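Local coordinates for protein putative histidinol-phosphate aminotransferase (Erwinia carotovora atroseptica, PDB 3LY1) that probably acts as a pyridoxal-5'-phosphate-dependent transaminase of the histidinol-phosphate aminotransferase subfamily, binding its cofactor at the interface of two subunits, at residues Y182-N187 / S212-M217; N24-G29 / T263-S268. All blocks are in the same frame, centred on the assembly; numbering follows the deposited sequence. Where two conformers were deposited one is given.

Contact 1: Y182-N187 / S212-M217; sequences YAEFVN and SKIHAM. With PLP (pyridoxal-5'-phosphate), chain E; EDO (1,2-ethanediol), chain H.
Two loops, one after strand 174-179 and the other after strand 205-210, form part of the cofactor site of a fold-type I, class II aminotransferase, and Tyr-182 meets Lys-213 beside the pyridoxal phosphate. CD of Lys-213 lies 3.5 Å from CE1 of Tyr-182, and the lysine chain passes the ring obliquely. With chi2 bent at -63° and the rest of its chain extended, Lys-213 carries NZ to 3.5 Å from C4A of the cofactor, the carbon that a Schiff-base lysine would bond to in this family; at this distance the two are not covalently linked. NZ is also hydrogen-bonded to Tyr-48 OH of the second subunit. The phenol OH of Tyr-182 shares a short hydrogen bond of 2.5 Å with O3 of the cofactor; O3 lies at the edge of the tyrosine ring, near its plane. Ser-212 OG donates to phosphate oxygen O3P.

Farther along the same two loops, Phe-185 packs against the first residues of the type I turn Lys-213 to Ala-216. Lys-213 CB sits at the edge of the phenylalanine ring, whereas Ile-214 CD1 lies over one face, 4.1 Å from the centroid, in a CH-pi contact. Ile-214 CG1 is anti to the backbone N (chi1 -169°), which helps bring CD1 there. The CG2 branch packs along Glu-184, which CD1 also touches at CB; the glutamate carboxylate forms a salt bridge with Lys-209. A water joins the loops, donating to Glu-184 OE1 at 2.8 Å and accepting from Ile-214 N at 3.1 Å.

Contact 2: N24-G29 / T263-S268; sequences NENPLG and TYSKKS
The irregular chain 24-29 passes beside a turn and a half of helix 259-283, its backbone coming nearest where the CA atoms of Leu-28 and Ser-265 are 7.3 Å apart. Two side chains of the loop reach across, one polar and one apolar. Asn-26 ND2 donates to Ser-265 OG at 2.8 Å, with an N-H...O angle of 147° and the acceptor lying in the amide plane. Ser-265 OG is itself hydrogen-bonded to Ile-214 O. The same ND2 is hydrogen-bonded to Lys-213 O, and its two bonds help fix the rotation of the amide. The other end faces the loop's own backbone: Asn-26 OD1 accepts from Leu-28 N at 3.0 Å. A water donates to Ser-265 O at 2.8 Å and, weakly, to Asn-26 OD1, adding a second link between loop and helix.

Leu-28 supplies the apolar half. In the conformer described, CD1 makes the closer approach, 3.5 Å from Tyr-264 CE2 and 3.8 Å from Ser-265 CA, with Ser-268 CB slightly farther off at 4.2 Å. CD2 lies 3.7 Å from Tyr-264 OH, so both branches meet the tyrosine, the two side chains crossing at a slant. Nearby, Glu-25 forms a salt bridge with Arg-47 of the second subunit. The OD1 bond to the backbone N two residues on closes an Asx turn, which leaves Asn-26 ND2 turned to helix 259-283 and the cofactor-binding loop.

How the contacts relate
Both contacts are largely buried. Contact 1 is nearer the chain centre and lines the cofactor pocket; contact 2 has Tyr-264 at its exposed margin. They share no segment but touch directly, their centres about 8 Å apart, and 182-187 and 212-217 fall inside the long loop in sequence closed by contact 2. Ser-265 OG, 2.7 Å from Ile-214 O, probably forms a hydrogen bond that ties helix 259-283 to the cofactor loop, and Lys-266 NZ probably bonds Asn-187 OD1. Direct packing across contact 1 is apolar, its polar groups turning to the cofactor, a water, Lys-209 and the second subunit, whereas contact 2 has a direct side-chain hydrogen bond. Both reach the second subunit.

Contact 1: Y182-N187 / S212-M217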
loop_
_atom_site.group_PDB
_atom_site.type_symbol
_atom_site.label_atom_id
_atom_site.label_comp_id
_atom_site.label_asym_id
_atom_site.label_seq_id
_atom_site.Cartn_x
_atom_site.Cartn_y
_atom_site.Cartn_z
ATOM N N TYR A 182 -0.290 -5.605 18.760
ATOM C CA TYR A 182 -0.966 -6.680 19.510
ATOM C C TYR A 182 -1.698 -6.240 20.781
ATOM O O TYR A 182 -2.043 -7.082 21.623
ATOM C CB TYR A 182 0.034 -7.801 19.851
ATOM C CG TYR A 182 0.744 -8.371 18.632
ATOM C CD1 TYR A 182 0.154 -9.322 17.818
ATOM C CD2 TYR A 182 2.010 -7.939 18.298
ATOM C CE1 TYR A 182 0.818 -9.796 16.670
ATOM C CE2 TYR A 182 2.678 -8.430 17.178
ATOM C CZ TYR A 182 2.073 -9.353 16.367
ATOM O OH TYR A 182 2.737 -9.812 15.231
ATOM N N ALA A 183 -1.923 -4.944 20.937
ATOM C CA ALA A 183 -2.283 -4.382 22.254
ATOM C C ALA A 183 -3.658 -4.837 22.765
ATOM O O ALA A 183 -3.830 -5.012 23.957
ATOM C CB ALA A 183 -2.211 -2.867 22.239
ATOM N N GLU A 184 -4.613 -5.094 21.882
ATOM C CA GLU A 184 -5.939 -5.518 22.342
ATOM C C GLU A 184 -6.010 -6.910 23.003
ATOM O O GLU A 184 -6.975 -7.228 23.694
ATOM C CB GLU A 184 -6.967 -5.407 21.208
ATOM C CG GLU A 184 -7.242 -3.958 20.748
ATOM C CD GLU A 184 -6.289 -3.424 19.671
ATOM O OE1 GLU A 184 -5.255 -4.051 19.378
ATOM O OE2 GLU A 184 -6.576 -2.338 19.122
ATOM N N PHE A 185 -4.989 -7.727 22.813
ATOM C CA PHE A 185 -4.913 -9.040 23.443
ATOM C C PHE A 185 -4.431 -8.969 24.893
ATOM O O PHE A 185 -4.499 -9.974 25.601
ATOM C CB PHE A 185 -3.937 -9.921 22.664
ATOM C CG PHE A 185 -4.394 -10.273 21.282
ATOM C CD1 PHE A 185 -5.456 -11.128 21.084
ATOM C CD2 PHE A 185 -3.715 -9.802 20.176
ATOM C CE1 PHE A 185 -5.869 -11.469 19.804
ATOM C CE2 PHE A 185 -4.109 -10.132 18.903
ATOM C CZ PHE A 185 -5.195 -10.970 18.704
ATOM N N VAL A 186 -3.902 -7.811 25.318
ATOM C CA VAL A 186 -3.150 -7.719 26.574
ATOM C C VAL A 186 -4.067 -7.935 27.789
ATOM O O VAL A 186 -5.193 -7.439 27.823
ATOM C CB VAL A 186 -2.396 -6.358 26.725
ATOM C CG1 VAL A 186 -1.864 -6.232 28.148
ATOM C CG2 VAL A 186 -1.207 -6.211 25.677
ATOM N N ASN A 187 -3.581 -8.713 28.762
ATOM C CA ASN A 187 -4.274 -8.877 30.061
ATOM C C ASN A 187 -3.551 -8.148 31.201
ATOM O O ASN A 187 -4.151 -7.795 32.181
ATOM C CB ASN A 187 -4.418 -10.373 30.381
ATOM C CG ASN A 187 -5.518 -11.032 29.547
ATOM O OD1 ASN A 187 -6.692 -10.688 29.685
ATOM N ND2 ASN A 187 -5.133 -11.932 28.639
ATOM N N SER A 212 -4.681 -5.999 11.385
ATOM C CA SER A 212 -4.202 -7.310 10.970
ATOM C C SER A 212 -4.315 -8.378 12.086
ATOM O O SER A 212 -4.196 -9.545 11.786
ATOM C CB SER A 212 -2.751 -7.234 10.507
ATOM O OG SER A 212 -2.605 -6.565 9.281
ATOM N N LYS A 213 -4.529 -7.983 13.341
ATOM C CA LYS A 213 -4.395 -8.923 14.479
ATOM C C LYS A 213 -5.728 -9.154 15.196
ATOM O O LYS A 213 -6.479 -10.015 14.767
ATOM C CB LYS A 213 -3.261 -8.501 15.407
ATOM C CG LYS A 213 -1.916 -8.177 14.677
ATOM C CD LYS A 213 -1.280 -9.352 13.950
ATOM C CE LYS A 213 -0.041 -8.963 13.155
ATOM N NZ LYS A 213 0.581 -10.136 12.455
ATOM N N ILE A 214 -6.085 -8.373 16.205
ATOM C CA ILE A 214 -7.381 -8.618 16.873
ATOM C C ILE A 214 -8.526 -8.599 15.839
ATOM O O ILE A 214 -9.452 -9.432 15.917
ATOM C CB ILE A 214 -7.670 -7.633 18.049
ATOM C CG1 ILE A 214 -8.877 -8.097 18.882
ATOM C CG2 ILE A 214 -7.899 -6.244 17.567
ATOM C CD1 ILE A 214 -8.519 -8.829 20.132
ATOM N N HIS A 215 -8.452 -7.674 14.869
ATOM C CA HIS A 215 -9.509 -7.530 13.875
ATOM C C HIS A 215 -9.414 -8.587 12.773
ATOM O O HIS A 215 -10.264 -8.642 11.910
ATOM C CB HIS A 215 -9.503 -6.122 13.249
ATOM C CG HIS A 215 -9.980 -5.031 14.172
ATOM N ND1 HIS A 215 -11.302 -4.675 14.269
ATOM C CD2 HIS A 215 -9.306 -4.218 15.022
ATOM C CE1 HIS A 215 -11.424 -3.683 15.132
ATOM N NE2 HIS A 215 -10.230 -3.390 15.607
ATOM N N ALA A 216 -8.364 -9.395 12.768
ATOM C CA ALA A 216 -8.287 -10.559 11.865
ATOM C C ALA A 216 -8.288 -10.214 10.363
ATOM O O ALA A 216 -8.814 -10.970 9.565
ATOM C CB ALA A 216 -9.432 -11.572 12.188
HETATM N N MSE A 217 -7.644 -9.117 9.977
HETATM C CA MSE A 217 -7.679 -8.661 8.580
HETATM C C MSE A 217 -6.278 -8.474 7.984
HETATM O O MSE A 217 -6.082 -7.578 7.136
HETATM C CB MSE A 217 -8.448 -7.336 8.496
HETATM C CG MSE A 217 -9.864 -7.394 8.986
HETATM SE SE MSE A 217 -10.804 -5.597 9.130
HETATM C CE MSE A 217 -10.038 -4.882 7.747
HETATM N N1 PLP E . 4.287 -4.542 13.938
HETATM C C2 PLP E . 4.484 -5.767 14.542
HETATM C C2A PLP E . 5.031 -5.800 15.948
HETATM C C3 PLP E . 4.202 -6.923 13.814
HETATM O O3 PLP E . 4.414 -8.129 14.401
HETATM C C4 PLP E . 3.723 -6.822 12.489
HETATM C C4A PLP E . 3.288 -8.052 11.735
HETATM O O4A PLP E . 4.088 -8.973 11.721
HETATM C C5 PLP E . 3.541 -5.569 11.892
HETATM C C6 PLP E . 3.850 -4.438 12.648
HETATM C C5A PLP E . 3.045 -5.403 10.472
HETATM O O4P PLP E . 1.722 -5.918 10.234
HETATM P P PLP E . 0.760 -5.254 9.147
HETATM O O1P PLP E . 1.523 -4.667 8.001
HETATM O O2P PLP E . 0.020 -4.228 9.963
HETATM O O3P PLP E . -0.116 -6.433 8.756
HETATM C C1 EDO H . -8.204 -0.165 15.303
HETATM O O1 EDO H . -7.143 -0.247 16.249
HETATM C C2 EDO H . -9.353 0.598 15.940
HETATM O O2 EDO H . -10.088 -0.317 16.744
HETATM O O HOH W 1 -4.529 -6.012 17.537
#

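Contact 2: N24-G29 / T263-S268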
loop_
_atom_site.group_PDB
_atom_site.type_symbol
_atom_site.label_atom_id
_atom_site.label_comp_id
_atom_site.label_asym_id
_atom_site.label_seq_id
_atom_site.Cartn_x
_atom_site.Cartn_y
_atom_site.Cartn_z
ATOM N N ASN A 24 1.597 -15.044 13.254
ATOM C CA ASN A 24 0.745 -14.298 14.184
ATOM C C ASN A 24 -0.566 -13.808 13.582
ATOM O O ASN A 24 -1.120 -12.766 13.989
ATOM C CB ASN A 24 1.495 -13.102 14.817
ATOM C CG ASN A 24 2.744 -13.503 15.597
ATOM O OD1 ASN A 24 3.681 -12.660 15.821
ATOM N ND2 ASN A 24 2.795 -14.753 16.010
ATOM N N GLU A 25 -1.062 -14.542 12.599
ATOM C CA GLU A 25 -2.351 -14.227 12.001
ATOM C C GLU A 25 -3.414 -14.690 12.969
ATOM O O GLU A 25 -3.208 -15.653 13.708
ATOM C CB GLU A 25 -2.496 -14.916 10.631
ATOM C CG GLU A 25 -1.337 -14.541 9.673
ATOM C CD GLU A 25 -1.070 -15.574 8.579
ATOM O OE1 GLU A 25 -1.052 -16.796 8.873
ATOM O OE2 GLU A 25 -0.834 -15.150 7.423
ATOM N N ASN A 26 -4.563 -14.021 12.970
ATOM C CA ASN A 26 -5.694 -14.423 13.777
ATOM C C ASN A 26 -6.266 -15.640 13.052
ATOM O O ASN A 26 -6.431 -15.559 11.828
ATOM C CB ASN A 26 -6.731 -13.300 13.814
ATOM C CG ASN A 26 -7.790 -13.491 14.878
ATOM O OD1 ASN A 26 -8.361 -14.589 15.042
ATOM N ND2 ASN A 26 -8.104 -12.408 15.582
ATOM N N PRO A 27 -6.479 -16.777 13.774
ATOM C CA PRO A 27 -6.947 -18.046 13.180
ATOM C C PRO A 27 -8.454 -18.063 12.948
ATOM O O PRO A 27 -8.977 -18.966 12.269
ATOM C CB PRO A 27 -6.568 -19.089 14.238
ATOM C CG PRO A 27 -6.703 -18.332 15.540
ATOM C CD PRO A 27 -6.180 -16.940 15.213
ATOM N N LEU A 28 -9.123 -17.061 13.506
ATOM C CA LEU A 28 -10.503 -16.804 13.241
ATOM C C LEU A 28 -10.679 -16.075 11.920
ATOM O O LEU A 28 -9.863 -15.236 11.537
ATOM C CB LEU A 28 -11.077 -15.932 14.349
ATOM C CG LEU A 28 -11.082 -16.544 15.745
ATOM C CD1 LEU A 28 -11.758 -15.587 16.713
ATOM C CD2 LEU A 28 -11.796 -17.885 15.691
ATOM N N GLY A 29 -11.765 -16.376 11.221
ATOM C CA GLY A 29 -12.152 -15.501 10.143
ATOM C C GLY A 29 -12.233 -14.102 10.718
ATOM O O GLY A 29 -12.379 -13.925 11.927
ATOM N N THR A 263 -14.392 -8.830 21.326
ATOM C CA THR A 263 -14.452 -9.592 22.584
ATOM C C THR A 263 -14.201 -11.082 22.375
ATOM O O THR A 263 -13.422 -11.676 23.102
ATOM C CB THR A 263 -15.806 -9.374 23.264
ATOM O OG1 THR A 263 -15.895 -7.989 23.615
ATOM C CG2 THR A 263 -15.952 -10.267 24.518
ATOM N N TYR A 264 -14.861 -11.662 21.378
ATOM C CA TYR A 264 -14.700 -13.086 21.045
ATOM C C TYR A 264 -13.262 -13.414 20.560
ATOM O O TYR A 264 -12.692 -14.448 20.928
ATOM C CB TYR A 264 -15.741 -13.486 19.980
ATOM C CG TYR A 264 -15.529 -14.846 19.354
ATOM C CD1 TYR A 264 -15.560 -16.013 20.127
ATOM C CD2 TYR A 264 -15.347 -14.977 17.986
ATOM C CE1 TYR A 264 -15.359 -17.271 19.548
ATOM C CE2 TYR A 264 -15.142 -16.231 17.393
ATOM C CZ TYR A 264 -15.141 -17.365 18.175
ATOM O OH TYR A 264 -14.943 -18.591 17.576
ATOM N N SER A 265 -12.730 -12.536 19.713
ATOM C CA SER A 265 -11.376 -12.647 19.168
ATOM C C SER A 265 -10.350 -12.733 20.315
ATOM O O SER A 265 -9.513 -13.603 20.312
ATOM C CB SER A 265 -11.098 -11.468 18.209
ATOM O OG SER A 265 -9.811 -11.530 17.597
ATOM N N LYS A 266 -10.457 -11.880 21.321
ATOM C CA LYS A 266 -9.564 -11.939 22.490
ATOM C C LYS A 266 -9.793 -13.221 23.330
ATOM O O LYS A 266 -8.848 -13.935 23.701
ATOM C CB LYS A 266 -9.768 -10.711 23.396
ATOM C CG LYS A 266 -9.063 -10.840 24.731
ATOM C CD LYS A 266 -8.989 -9.563 25.505
ATOM C CE LYS A 266 -7.996 -9.705 26.641
ATOM N NZ LYS A 266 -8.369 -10.827 27.552
ATOM N N LYS A 267 -11.061 -13.510 23.619
ATOM C CA LYS A 267 -11.411 -14.651 24.476
ATOM C C LYS A 267 -10.910 -15.958 23.889
ATOM O O LYS A 267 -10.320 -16.770 24.612
ATOM C CB LYS A 267 -12.919 -14.725 24.703
ATOM C CG LYS A 267 -13.342 -15.905 25.621
ATOM C CD LYS A 267 -14.878 -16.031 25.779
ATOM C CE LYS A 267 -15.296 -16.839 27.045
ATOM N NZ LYS A 267 -14.226 -17.804 27.547
ATOM N N SER A 268 -11.116 -16.154 22.582
ATOM C CA SER A 268 -10.629 -17.358 21.901
ATOM C C SER A 268 -9.100 -17.445 21.988
ATOM O O SER A 268 -8.534 -18.521 22.233
ATOM C CB SER A 268 -11.097 -17.406 20.440
ATOM O OG SER A 268 -10.537 -18.520 19.738
HETATM O O HOH W 2 -8.150 -14.442 18.057
#